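Local structure of lipoprotein (Bacteroides vulgatus, 3U6G) at residues G8-V13 against V121-I126; L40-D43 against Y47-D50; C63-N66 against F71-C74; T91-G94 against K99-N102. The protein is of unknown function but, as a lipoprotein of the PLAT/LH2 and C2-like family with an immunoglobulin-like fold, may bind calcium. All blocks are in the same frame, centred on the assembly; numbering follows the deposited sequence.

Interaction 1 of 4, residues G8-V13 against V121-I126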
loop_
_atom_site.group_PDB
_atom_site.type_symbol
_atom_site.label_atom_id
_atom_site.label_comp_id
_atom_site.label_asym_id
_atom_site.label_seq_id
_atom_site.Cartn_x
_atom_site.Cartn_y
_atom_site.Cartn_z
ATOM N N GLY A 8 8.670 6.990 -15.232
ATOM C CA GLY A 8 8.394 8.411 -15.311
ATOM C C GLY A 8 8.015 8.946 -13.955
ATOM O O GLY A 8 8.251 8.291 -12.944
ATOM N N ILE A 9 7.438 10.142 -13.928
ATOM C CA ILE A 9 6.944 10.702 -12.677
ATOM C C ILE A 9 5.542 10.142 -12.431
ATOM O O ILE A 9 4.600 10.434 -13.163
ATOM C CB ILE A 9 6.954 12.246 -12.665
ATOM C CG1 ILE A 9 8.390 12.778 -12.766
ATOM C CG2 ILE A 9 6.304 12.769 -11.384
ATOM C CD1 ILE A 9 8.476 14.302 -12.881
ATOM N N HIS A 10 5.445 9.283 -11.418
ATOM C CA HIS A 10 4.163 8.735 -10.995
ATOM C C HIS A 10 3.583 9.657 -9.940
ATOM O O HIS A 10 4.317 10.236 -9.117
ATOM C CB HIS A 10 4.330 7.317 -10.440
ATOM C CG HIS A 10 4.754 6.337 -11.476
ATOM N ND1 HIS A 10 4.007 5.228 -11.808
ATOM C CD2 HIS A 10 5.809 6.350 -12.322
ATOM C CE1 HIS A 10 4.587 4.597 -12.809
ATOM N NE2 HIS A 10 5.683 5.260 -13.141
ATOM N N LYS A 11 2.259 9.791 -9.957
ATOM C CA LYS A 11 1.594 10.679 -9.024
ATOM C C LYS A 11 0.252 10.121 -8.609
ATOM O O LYS A 11 -0.444 9.521 -9.426
ATOM C CB LYS A 11 1.402 12.056 -9.683
ATOM C CG LYS A 11 0.734 13.093 -8.794
ATOM C CD LYS A 11 0.977 14.519 -9.258
ATOM C CE LYS A 11 0.312 14.812 -10.556
ATOM N NZ LYS A 11 0.416 16.284 -10.863
ATOM N N ILE A 12 -0.115 10.383 -7.354
ATOM C CA ILE A 12 -1.448 10.129 -6.842
ATOM C C ILE A 12 -2.019 11.418 -6.283
ATOM O O ILE A 12 -1.374 12.111 -5.521
ATOM C CB ILE A 12 -1.408 9.078 -5.700
ATOM C CG1 ILE A 12 -0.996 7.712 -6.249
ATOM C CG2 ILE A 12 -2.746 9.005 -4.944
ATOM C CD1 ILE A 12 -2.064 6.959 -6.989
ATOM N N VAL A 13 -3.243 11.722 -6.686
ATOM C CA VAL A 13 -3.995 12.826 -6.126
ATOM C C VAL A 13 -5.222 12.266 -5.434
ATOM O O VAL A 13 -5.911 11.420 -5.990
ATOM C CB VAL A 13 -4.450 13.809 -7.223
ATOM C CG1 VAL A 13 -5.445 14.842 -6.629
ATOM C CG2 VAL A 13 -3.253 14.505 -7.826
ATOM N N VAL A 121 -5.556 1.848 -5.406
ATOM C CA VAL A 121 -5.322 2.188 -6.802
ATOM C C VAL A 121 -3.835 2.292 -7.056
ATOM O O VAL A 121 -3.063 2.661 -6.175
ATOM C CB VAL A 121 -6.052 3.486 -7.211
ATOM C CG1 VAL A 121 -5.489 4.671 -6.512
ATOM C CG2 VAL A 121 -6.030 3.668 -8.745
ATOM N N SER A 122 -3.431 1.949 -8.270
ATOM C CA SER A 122 -2.037 2.055 -8.639
ATOM C C SER A 122 -1.897 2.640 -10.027
ATOM O O SER A 122 -2.893 2.853 -10.740
ATOM C CB SER A 122 -1.383 0.675 -8.597
ATOM O OG SER A 122 -1.738 -0.070 -9.740
ATOM N N THR A 123 -0.648 2.862 -10.417
ATOM C CA THR A 123 -0.340 3.386 -11.738
ATOM C C THR A 123 0.042 2.269 -12.733
ATOM O O THR A 123 0.514 2.549 -13.820
ATOM C CB THR A 123 0.768 4.449 -11.645
ATOM O OG1 THR A 123 1.895 3.865 -10.993
ATOM C CG2 THR A 123 0.296 5.667 -10.829
ATOM N N LYS A 124 -0.166 1.010 -12.364
ATOM C CA LYS A 124 -0.015 -0.102 -13.313
ATOM C C LYS A 124 -1.213 -0.151 -14.260
ATOM O O LYS A 124 -2.358 0.007 -13.825
ATOM C CB LYS A 124 0.093 -1.433 -12.554
ATOM C CG LYS A 124 0.174 -2.677 -13.428
ATOM C CD LYS A 124 0.125 -3.952 -12.598
ATOM C CE LYS A 124 -0.069 -5.176 -13.480
ATOM N NZ LYS A 124 0.163 -6.440 -12.726
ATOM N N GLU A 125 -0.950 -0.417 -15.538
ATOM C CA GLU A 125 -2.011 -0.559 -16.545
ATOM C C GLU A 125 -2.903 -1.754 -16.200
ATOM O O GLU A 125 -2.412 -2.883 -16.090
ATOM C CB GLU A 125 -1.420 -0.723 -17.953
ATOM N N ILE A 126 -4.196 -1.493 -15.994
ATOM C CA ILE A 126 -5.184 -2.538 -15.701
ATOM C C ILE A 126 -5.803 -3.022 -17.012
ATOM O O ILE A 126 -5.795 -4.217 -17.324
ATOM C CB ILE A 126 -6.311 -2.028 -14.744
ATOM O OXT ILE A 126 -6.316 -2.218 -17.798
#

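Interaction 2 of 4, residues L40-D43 against Y47-D50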
loop_
_atom_site.group_PDB
_atom_site.type_symbol
_atom_site.label_atom_id
_atom_site.label_comp_id
_atom_site.label_asym_id
_atom_site.label_seq_id
_atom_site.Cartn_x
_atom_site.Cartn_y
_atom_site.Cartn_z
ATOM N N LEU A 40 9.553 9.743 -2.528
ATOM C CA LEU A 40 8.249 10.379 -2.591
ATOM C C LEU A 40 8.357 11.864 -2.218
ATOM O O LEU A 40 9.147 12.234 -1.359
ATOM C CB LEU A 40 7.279 9.690 -1.614
ATOM C CG LEU A 40 7.097 8.180 -1.793
ATOM C CD1 LEU A 40 6.274 7.601 -0.628
ATOM C CD2 LEU A 40 6.497 7.813 -3.139
ATOM N N TYR A 41 7.485 12.665 -2.816
ATOM C CA TYR A 41 7.489 14.111 -2.703
ATOM C C TYR A 41 6.046 14.579 -2.528
ATOM O O TYR A 41 5.132 13.998 -3.107
ATOM C CB TYR A 41 8.093 14.745 -3.963
ATOM C CG TYR A 41 9.506 14.273 -4.240
ATOM C CD1 TYR A 41 9.733 13.088 -4.903
ATOM C CD2 TYR A 41 10.609 14.999 -3.822
ATOM C CE1 TYR A 41 11.012 12.631 -5.154
ATOM C CE2 TYR A 41 11.908 14.549 -4.061
ATOM C CZ TYR A 41 12.092 13.357 -4.733
ATOM O OH TYR A 41 13.339 12.879 -4.988
ATOM N N ASN A 42 5.858 15.637 -1.743
ATOM C CA ASN A 42 4.532 16.208 -1.515
ATOM C C ASN A 42 4.108 17.196 -2.606
ATOM O O ASN A 42 4.790 17.347 -3.613
ATOM C CB ASN A 42 4.460 16.818 -0.100
ATOM C CG ASN A 42 5.264 18.097 0.053
ATOM O OD1 ASN A 42 5.705 18.707 -0.922
ATOM N ND2 ASN A 42 5.437 18.526 1.303
ATOM N N ASP A 43 2.969 17.861 -2.407
ATOM C CA ASP A 43 2.412 18.755 -3.426
ATOM C C ASP A 43 3.284 19.978 -3.746
ATOM O O ASP A 43 3.129 20.584 -4.814
ATOM C CB ASP A 43 0.982 19.200 -3.051
ATOM C CG ASP A 43 0.931 20.015 -1.755
ATOM O OD1 ASP A 43 1.448 19.534 -0.722
ATOM O OD2 ASP A 43 0.351 21.121 -1.769
ATOM N N TYR A 47 10.686 16.600 -0.408
ATOM C CA TYR A 47 10.920 15.191 -0.158
ATOM C C TYR A 47 10.305 14.752 1.158
ATOM O O TYR A 47 10.543 15.372 2.194
ATOM C CB TYR A 47 12.409 14.925 -0.128
ATOM C CG TYR A 47 12.804 13.495 0.159
ATOM C CD1 TYR A 47 12.421 12.465 -0.682
ATOM C CD2 TYR A 47 13.599 13.185 1.253
ATOM C CE1 TYR A 47 12.786 11.164 -0.429
ATOM C CE2 TYR A 47 13.992 11.873 1.505
ATOM C CZ TYR A 47 13.583 10.868 0.658
ATOM O OH TYR A 47 13.973 9.566 0.904
ATOM N N ILE A 48 9.520 13.682 1.123
ATOM C CA ILE A 48 8.862 13.200 2.339
ATOM C C ILE A 48 9.274 11.779 2.732
ATOM O O ILE A 48 8.701 11.239 3.686
ATOM C CB ILE A 48 7.303 13.316 2.253
ATOM C CG1 ILE A 48 6.759 12.443 1.128
ATOM C CG2 ILE A 48 6.866 14.779 2.084
ATOM C CD1 ILE A 48 5.272 12.558 0.923
ATOM N N GLY A 49 10.230 11.173 2.010
ATOM C CA GLY A 49 10.798 9.875 2.397
ATOM C C GLY A 49 10.485 8.839 1.323
ATOM O O GLY A 49 10.065 9.192 0.224
ATOM N N ASP A 50 10.716 7.567 1.622
ATOM C CA ASP A 50 10.400 6.498 0.672
ATOM C C ASP A 50 9.254 5.594 1.147
ATOM O O ASP A 50 9.029 4.500 0.626
ATOM C CB ASP A 50 11.642 5.694 0.264
ATOM C CG ASP A 50 12.309 4.985 1.417
ATOM O OD1 ASP A 50 11.728 4.913 2.518
ATOM O OD2 ASP A 50 13.455 4.509 1.206
#

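Interaction 3 of 4, residues C63-N66 against F71-C74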
loop_
_atom_site.group_PDB
_atom_site.type_symbol
_atom_site.label_atom_id
_atom_site.label_comp_id
_atom_site.label_asym_id
_atom_site.label_seq_id
_atom_site.Cartn_x
_atom_site.Cartn_y
_atom_site.Cartn_z
ATOM N N CYS A 63 0.901 13.254 -4.017
ATOM C CA CYS A 63 2.192 12.653 -3.752
ATOM C C CYS A 63 2.752 12.191 -5.097
ATOM O O CYS A 63 2.026 11.626 -5.898
ATOM C CB CYS A 63 2.022 11.453 -2.775
ATOM S SG CYS A 63 3.594 10.695 -2.284
ATOM N N CYS A 64 4.032 12.435 -5.367
ATOM C CA CYS A 64 4.642 11.959 -6.597
ATOM C C CYS A 64 6.020 11.409 -6.346
ATOM O O CYS A 64 6.588 11.581 -5.257
ATOM C CB CYS A 64 4.707 13.072 -7.658
ATOM S SG CYS A 64 5.855 14.407 -7.254
ATOM N N THR A 65 6.538 10.749 -7.371
ATOM C CA THR A 65 7.850 10.142 -7.332
ATOM C C THR A 65 8.848 11.013 -8.100
ATOM O O THR A 65 8.480 12.035 -8.682
ATOM C CB THR A 65 7.816 8.740 -7.983
ATOM O OG1 THR A 65 7.558 8.870 -9.387
ATOM C CG2 THR A 65 6.764 7.831 -7.327
ATOM N N ASN A 66 10.112 10.600 -8.094
ATOM C CA ASN A 66 11.054 11.082 -9.077
ATOM C C ASN A 66 10.793 10.372 -10.402
ATOM O O ASN A 66 9.891 9.524 -10.512
ATOM C CB ASN A 66 12.513 10.953 -8.600
ATOM C CG ASN A 66 13.030 9.510 -8.556
ATOM O OD1 ASN A 66 12.516 8.623 -9.243
ATOM N ND2 ASN A 66 14.084 9.283 -7.748
ATOM N N PHE A 71 6.207 2.297 -10.831
ATOM C CA PHE A 71 5.010 1.864 -10.148
ATOM C C PHE A 71 4.785 2.716 -8.914
ATOM O O PHE A 71 5.737 3.077 -8.232
ATOM C CB PHE A 71 5.190 0.417 -9.718
ATOM C CG PHE A 71 3.999 -0.194 -9.027
ATOM C CD1 PHE A 71 2.798 -0.375 -9.694
ATOM C CD2 PHE A 71 4.107 -0.645 -7.721
ATOM C CE1 PHE A 71 1.699 -0.959 -9.065
ATOM C CE2 PHE A 71 3.011 -1.245 -7.074
ATOM C CZ PHE A 71 1.808 -1.409 -7.760
HETATM N N MSE A 72 3.515 3.016 -8.630
HETATM C CA MSE A 72 3.110 3.727 -7.433
HETATM C C MSE A 72 1.726 3.216 -7.049
HETATM O O MSE A 72 0.917 2.911 -7.914
HETATM C CB MSE A 72 3.102 5.253 -7.648
HETATM C CG MSE A 72 3.105 6.202 -6.339
HETATM SE SE MSE A 72 2.844 7.929 -6.882
HETATM C CE MSE A 72 3.476 8.742 -5.259
ATOM N N THR A 73 1.501 3.092 -5.749
ATOM C CA THR A 73 0.264 2.546 -5.171
ATOM C C THR A 73 -0.252 3.411 -4.046
ATOM O O THR A 73 0.548 4.012 -3.322
ATOM C CB THR A 73 0.524 1.182 -4.506
ATOM O OG1 THR A 73 1.582 1.299 -3.531
ATOM C CG2 THR A 73 0.902 0.162 -5.537
ATOM N N CYS A 74 -1.569 3.442 -3.870
ATOM C CA CYS A 74 -2.209 4.112 -2.762
ATOM C C CYS A 74 -3.277 3.168 -2.242
ATOM O O CYS A 74 -4.168 2.757 -3.003
ATOM C CB CYS A 74 -2.851 5.425 -3.228
ATOM S SG CYS A 74 -3.802 6.292 -1.947
#

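Interaction 4 of 4, residues T91-G94 against K99-N102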
loop_
_atom_site.group_PDB
_atom_site.type_symbol
_atom_site.label_atom_id
_atom_site.label_comp_id
_atom_site.label_asym_id
_atom_site.label_seq_id
_atom_site.Cartn_x
_atom_site.Cartn_y
_atom_site.Cartn_z
ATOM N N THR A 91 -12.181 10.669 -4.365
ATOM C CA THR A 91 -11.601 10.443 -5.683
ATOM C C THR A 91 -10.090 10.262 -5.540
ATOM O O THR A 91 -9.426 11.056 -4.875
ATOM C CB THR A 91 -11.855 11.616 -6.621
ATOM O OG1 THR A 91 -13.264 11.837 -6.752
ATOM C CG2 THR A 91 -11.248 11.350 -8.000
ATOM N N VAL A 92 -9.563 9.198 -6.130
ATOM C CA VAL A 92 -8.120 8.967 -6.158
ATOM C C VAL A 92 -7.702 8.771 -7.611
ATOM O O VAL A 92 -8.243 7.903 -8.298
ATOM C CB VAL A 92 -7.716 7.737 -5.334
ATOM C CG1 VAL A 92 -6.194 7.610 -5.308
ATOM C CG2 VAL A 92 -8.273 7.824 -3.916
ATOM N N ILE A 93 -6.769 9.593 -8.086
ATOM C CA ILE A 93 -6.360 9.575 -9.478
ATOM C C ILE A 93 -4.878 9.250 -9.522
ATOM O O ILE A 93 -4.080 9.817 -8.780
ATOM C CB ILE A 93 -6.613 10.918 -10.201
ATOM C CG1 ILE A 93 -8.047 11.404 -10.001
ATOM C CG2 ILE A 93 -6.275 10.781 -11.705
ATOM C CD1 ILE A 93 -8.287 12.852 -10.446
ATOM N N GLY A 94 -4.524 8.314 -10.389
ATOM C CA GLY A 94 -3.137 7.937 -10.621
ATOM C C GLY A 94 -2.674 8.424 -11.985
ATOM O O GLY A 94 -3.390 8.265 -12.978
ATOM N N LYS A 99 -0.358 12.131 -17.412
ATOM C CA LYS A 99 -1.429 11.379 -18.041
ATOM C C LYS A 99 -2.133 10.533 -16.978
ATOM O O LYS A 99 -1.480 9.824 -16.213
ATOM C CB LYS A 99 -0.880 10.468 -19.129
ATOM C CG LYS A 99 -1.939 9.648 -19.846
ATOM C CD LYS A 99 -1.339 8.797 -20.953
ATOM C CE LYS A 99 -2.384 7.938 -21.655
ATOM N NZ LYS A 99 -1.798 7.216 -22.824
ATOM N N GLU A 100 -3.464 10.603 -16.944
ATOM C CA GLU A 100 -4.238 9.808 -16.015
ATOM C C GLU A 100 -4.203 8.366 -16.473
ATOM O O GLU A 100 -4.537 8.078 -17.623
ATOM C CB GLU A 100 -5.684 10.312 -15.920
ATOM C CG GLU A 100 -6.559 9.417 -15.050
ATOM C CD GLU A 100 -7.961 9.953 -14.824
ATOM O OE1 GLU A 100 -8.167 11.187 -14.789
ATOM O OE2 GLU A 100 -8.856 9.120 -14.647
ATOM N N VAL A 101 -3.807 7.459 -15.575
ATOM C CA VAL A 101 -3.734 6.054 -15.937
ATOM C C VAL A 101 -4.769 5.179 -15.229
ATOM O O VAL A 101 -5.159 4.150 -15.763
ATOM C CB VAL A 101 -2.309 5.492 -15.798
ATOM C CG1 VAL A 101 -1.383 6.179 -16.795
ATOM C CG2 VAL A 101 -1.790 5.621 -14.382
ATOM N N ASN A 102 -5.202 5.586 -14.037
ATOM C CA ASN A 102 -6.306 4.941 -13.315
ATOM C C ASN A 102 -6.989 5.950 -12.407
ATOM O O ASN A 102 -6.426 6.992 -12.072
ATOM C CB ASN A 102 -5.804 3.775 -12.459
ATOM C CG ASN A 102 -5.456 2.571 -13.276
ATOM O OD1 ASN A 102 -6.279 2.069 -14.061
ATOM N ND2 ASN A 102 -4.222 2.099 -13.127
#

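Interaction 1 of 4, residues G8-V13 against V121-I126
His-10 and Thr-123 carry the polar part of this contact. Thr-123 OG1 comes to the edge of the imidazole, close to the ring plane, and forms a short hydrogen bond of 2.6 Å with His-10 ND1. The bond is moderately straight, at 155°. On Thr-123 the hydroxyl lies between the backbone N and the carbonyl carbon (chi1 56°), which turns OG1 to the ring and brings CG2 within 4.2 Å of Lys-11 O. The other ring nitrogen, His-10 NE2, is bonded to Gln-6 O, so the imidazole is gripped at two corners and its rotation is fixed. An alanine in place of His-10 would probably leave Gln-6 O and Thr-123 OG1 without the ring nitrogens they now meet.

In this immunoglobulin-like fold strands 10-18 and 115-122 do not pair with each other and meet here through side chains. Strand 10-18 bonds to strands 60-65 and 87-96, whereas strand 115-122 bonds to strand 71-80. The short runs compared here point 157° apart, and the CA atoms of His-10 and Thr-123 are 7.0 Å from each other.

The apolar part is slighter. Ile-12 bends its end toward strand 115-122, and its CD1 passes Val-121 CG1 at 4.1 Å, the two side chains lying alongside and running opposite ways. Val-92 packs on both, and Met-72 on Ile-12.

A further polar bond shapes the chain end: Ser-122 OG accepts from Lys-124 N at 3.2 Å in an ST turn. Beyond it the Lys-124 side chain packs on Thr-118 of the second subunit.

Interaction 2 of 4, residues L40-D43 against Y47-D50
In Tyr-41 CG stands beside the backbone N (chi1 -58°), which sets the ring next to Tyr-47, whereas CG of Tyr-47 swings opposite its own backbone N (chi1 179°). The Tyr-47 ring thereby turns one corner to its neighbour, with CD1 lying 4.0 Å above one face of the Tyr-41 ring and displaced toward the rim. The planes are inclined at 56° and the centroids of the Tyr-41 and Tyr-47 rings are 5.7 Å apart, an oblique pairing. Beneath the rings, the two residues form an antiparallel non-hydrogen-bonded pair, with the CA of Tyr-41 4.4 Å from the CA of Tyr-47. The Tyr-47 ring also covers its own strand: Gly-49 N sits 3.5 Å above the ring plane, over the centre.

The backbone bonds fall around Leu-40. Its carbonyl O receives an almost straight bond from Ile-48 N at 2.9 Å, and Leu-40 N gives a more bent one to Gly-49 O, also at 2.9 Å. Gly-49 has a backbone conformation in which a CB would collide with the carbonyl O of Ile-48, so the lack of a side chain lets the chain adopt this positive-phi conformation.

Away from the tyrosines, Leu-40 CB rests 3.9 Å from CG1 of Ile-48, a residue modelled in two conformers. Asn-42 uses OD1 to accept from Lys-44 N and Glu-46 N, tying down the connection itself. Leu-40 and Ile-48 both also touch Cys-63 of the adjoining strand 60-65. The whole is a beta hairpin, made of strand 36-41 and the short strand 47-49, weakly paired at this end, at the surface of the immunoglobulin-like domain.

Interaction 3 of 4, residues C63-N66 against F71-C74
Met-72, present as selenomethionine, drives its methyl end into the backbone of strand 60-65. Its CE lies 3.3 Å from Cys-63 O and 3.6 Å from Cys-63 SG, and it also touches Cys-64 CA at 3.7 Å. The methyl is thus held between a carbonyl oxygen, a sulfur and the main chain, with no hydrogen bond crossing the contact. A little farther back, the selenium meets Thr-65 CG2 at 3.9 Å, the two ends meeting head on.

Reach is what brings the two strands into contact. The Met-72 chain is extended from CG onward, with CG opposite the backbone N (chi1 -162°), so that one side chain spans much of the 8.7 Å between the axes of 63-65 and 71-74. These axes run at 160°, nearly antiparallel, but the strands lie too far apart to share backbone bonds.

The next shell sets the threonine. Thr-65 OG1 donates to Asn-66 O at 2.7 Å, tilted slightly from the carbonyl plane, and is also bonded to the backbone N of His-10. With the hydroxyl engaged on both counts, the methyl CG2 is the branch turned to the selenium.

The example illustrates how a long flexible residue fills the interior of a beta sandwich. Ile-29 and Leu-40 pack on both Cys-63 and Met-72, while His-10 and Ile-12 also touch Met-72. Strand 60-65 is flanked in its layer by strands 10-18 and 36-41; strand 71-80 lies between strands 24-33 and 115-122, and Phe-71 packs on Thr-118 of the second subunit.

Interaction 4 of 4, residues T91-G94 against K99-N102
Gly-94 faces two residues at once, Val-101 and Asn-102, in a classic beta bulge of the hairpin of strands 87-96 and 99-109, consistent with the 114° between the short segments. Gly-94 N donates to Asn-102 O at 2.9 Å. Gly-94 O in turn accepts from Val-101 N at 2.8 Å and, weakly, from Asn-102 N at 3.4 Å. Glu-100 CA lies 3.5 Å from Gly-94 O in a CA-H...O contact, so this one carbonyl gathers the inserted residue and its neighbours.

The side-chain packing is led by Ile-93 and Glu-100, which meet at about a right angle. Glu-100 has CG opposite its backbone N (chi1 175°) and continues extended, laying its chain across the branch methyl of Ile-93: CG2 of Ile-93 is 3.6 Å from Glu-100 CG, with CD and OE1 of the glutamate equally near. The aliphatic part of an acidic residue thus serves as apolar cover, while its charge is spent elsewhere, OE1 forming a salt bridge with Arg-103. An alanine in place of Glu-100 would be likely to deprive Arg-103 of that carboxylate and uncover the Ile-93 methyl.

The amide of Asn-102 is engaged elsewhere. Its ND2 bonds to Ser-122 O and Lys-124 O, fastening the bulge to the chain end, and the Asn-102 side chain also packs on Val-121. On the other strand, Val-92 is buried and packs on Ile-12, Leu-104 and Phe-119 of the immunoglobulin-like fold. At the bulge itself, Val-101 CG2 lies 3.4 Å from Gly-94 O, a methyl set against the very oxygen that accepts from Val-101 N.

Overall arrangement
The four contacts lie on one immunoglobulin-like fold: interactions 2 and 4 are hairpins, and interactions 1 and 3 join strands that are not backbone neighbours. Interactions 1 and 3 are closest, their centres 6 Å apart, and are probably hydrogen-bonded from His-10 O to Thr-65 N and from Val-121 O to Cys-74 N, each at 2.9 Å. Interaction 4 lies about 7 Å from interaction 1, between centres, and meets it through Asn-102. Interaction 2 joins interaction 3 through Tyr-41 N and Cys-64 O, 2.8 Å apart, but its centre is about 18 Å from that of interaction 4. Along the chain, interaction 1 encloses the other three.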